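Local coordinates for Sel1 repeat family protein (Pseudomonas aeruginosa, PDB 6LCH), which probably serves as an immunity protein of the type VI secretion system, protecting the bacterium against its own PldB effector, at residues N182-L187 / P259-D264. Numbering follows the deposited sequence.
Sequences NFPKAL and PTQGYD
Asn-182 and Asp-264 each set CG anti to the backbone N (chi1 -167° and -165°), and those two torsions bring amide and carboxylate together at the N-terminus of helix 183-195, in one of the Sel1-repeat hairpins of this all-helical protein. Asn-182 is the N-cap: its OD1 accepts from Lys-185 N from above the carbonyl plane and also from Ala-265 N in the C-terminal tail. Its ND2 donates to Asp-264 OD1 at 2.7 Å, close to the amide's own plane, while the carboxylate is turned steeply from that plane. OD1 of Asn-182 and OD1 of Asp-264 come close, but both are acceptors, and it is the ND2 bond that ties the pair.

At the other end of the turn, Gln-261 reaches over the first turn of the helix. Its chain bends at chi2, and OE1 accepts a fairly straight hydrogen bond from Phe-183 N at 3.0 Å. Two side chains, Asn-182 from the N-cap and Gln-261 from the loop, thus accept from backbone N-H groups of the first turn. The plane of the Gln-261 amide lies only 16° from that of the Phe-183 ring, with NE2 3.6 Å from CD2.

Between these two polar grips sits Pro-184, filling the concave side of the type II' turn from Gln-261 to Asp-264: CG rests 3.2 Å from Gly-262 O, and CB meets the peptide between Tyr-263 and Asp-264. Gly-262, with its positive phi, lets the chain curl round the proline. Tyr-221 covers Pro-184 from another loop.

On the more open flank, the aliphatic chain of Lys-185 passes slantwise over the Asp-264 carboxylate. Lys-185 NZ forms a salt bridge with Asp-264 OD2 at 3.4 Å. Lys-185 CE comes nearer still to Asp-264 OD2, at 3.1 Å.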
# COMPACT_ATOMS: atom_id res chain seq x y z
N ASN A 182 18.74 12.86 4.04
CA ASN A 182 18.25 13.29 5.34
C ASN A 182 17.85 12.03 6.11
O ASN A 182 16.69 11.63 6.11
CB ASN A 182 17.08 14.26 5.20
CG ASN A 182 16.75 14.98 6.50
OD1 ASN A 182 16.93 14.43 7.59
ND2 ASN A 182 16.27 16.21 6.39
N PHE A 183 18.83 11.42 6.77
CA PHE A 183 18.58 10.14 7.43
C PHE A 183 17.57 10.23 8.56
O PHE A 183 16.64 9.41 8.60
CB PHE A 183 19.91 9.53 7.89
CG PHE A 183 20.84 9.20 6.75
CD1 PHE A 183 20.33 8.91 5.49
CD2 PHE A 183 22.21 9.19 6.93
CE1 PHE A 183 21.17 8.61 4.44
CE2 PHE A 183 23.05 8.90 5.88
CZ PHE A 183 22.54 8.60 4.64
N PRO A 184 17.65 11.19 9.49
CA PRO A 184 16.66 11.22 10.58
C PRO A 184 15.26 11.55 10.12
O PRO A 184 14.30 11.04 10.70
CB PRO A 184 17.21 12.29 11.53
CG PRO A 184 18.62 12.51 11.12
CD PRO A 184 18.64 12.27 9.66
N LYS A 185 15.10 12.39 9.10
CA LYS A 185 13.77 12.60 8.55
C LYS A 185 13.29 11.37 7.79
O LYS A 185 12.09 11.09 7.77
CB LYS A 185 13.76 13.82 7.63
CG LYS A 185 12.38 14.28 7.22
CD LYS A 185 12.42 15.69 6.68
CE LYS A 185 11.48 16.61 7.44
NZ LYS A 185 11.68 18.02 7.02
N ALA A 186 14.22 10.63 7.18
CA ALA A 186 13.85 9.37 6.54
C ALA A 186 13.38 8.36 7.58
O ALA A 186 12.38 7.66 7.36
CB ALA A 186 15.04 8.81 5.76
N LEU A 187 14.07 8.29 8.72
CA LEU A 187 13.69 7.36 9.77
C LEU A 187 12.32 7.68 10.35
O LEU A 187 11.58 6.77 10.74
CB LEU A 187 14.75 7.36 10.87
CG LEU A 187 14.91 6.10 11.72
CD1 LEU A 187 15.32 4.91 10.86
CD2 LEU A 187 15.94 6.34 12.82
N PRO A 259 24.33 9.88 15.09
CA PRO A 259 25.65 10.40 15.50
C PRO A 259 26.11 11.61 14.70
O PRO A 259 26.88 12.42 15.23
CB PRO A 259 26.58 9.20 15.29
CG PRO A 259 25.69 8.01 15.41
CD PRO A 259 24.37 8.43 14.82
N THR A 260 25.68 11.75 13.46
CA THR A 260 26.05 12.91 12.64
C THR A 260 24.87 13.80 12.29
O THR A 260 25.03 15.02 12.21
CB THR A 260 26.72 12.45 11.34
OG1 THR A 260 27.79 11.55 11.65
CG2 THR A 260 27.30 13.64 10.59
N GLN A 261 23.67 13.23 12.09
CA GLN A 261 22.55 13.98 11.54
C GLN A 261 21.46 14.32 12.55
O GLN A 261 20.63 15.18 12.26
CB GLN A 261 21.94 13.20 10.37
CG GLN A 261 22.95 12.51 9.46
CD GLN A 261 22.58 12.59 7.99
OE1 GLN A 261 21.41 12.76 7.63
NE2 GLN A 261 23.58 12.48 7.12
N GLY A 262 21.44 13.67 13.71
CA GLY A 262 20.55 14.09 14.79
C GLY A 262 19.12 13.61 14.61
O GLY A 262 18.88 12.43 14.32
N TYR A 263 18.16 14.51 14.81
CA TYR A 263 16.74 14.20 14.73
C TYR A 263 16.10 14.65 13.42
O TYR A 263 14.99 14.23 13.11
CB TYR A 263 15.98 14.83 15.89
CG TYR A 263 16.16 14.07 17.17
CD1 TYR A 263 15.30 13.05 17.51
CD2 TYR A 263 17.21 14.36 18.03
CE1 TYR A 263 15.46 12.34 18.67
CE2 TYR A 263 17.39 13.65 19.20
CZ TYR A 263 16.50 12.64 19.52
OH TYR A 263 16.66 11.93 20.68
N ASP A 264 16.79 15.50 12.67
CA ASP A 264 16.43 15.85 11.31
C ASP A 264 17.71 16.41 10.72
O ASP A 264 18.24 17.38 11.27
CB ASP A 264 15.29 16.87 11.26
CG ASP A 264 14.66 16.98 9.89
OD1 ASP A 264 15.37 16.84 8.87
OD2 ASP A 264 13.43 17.22 9.83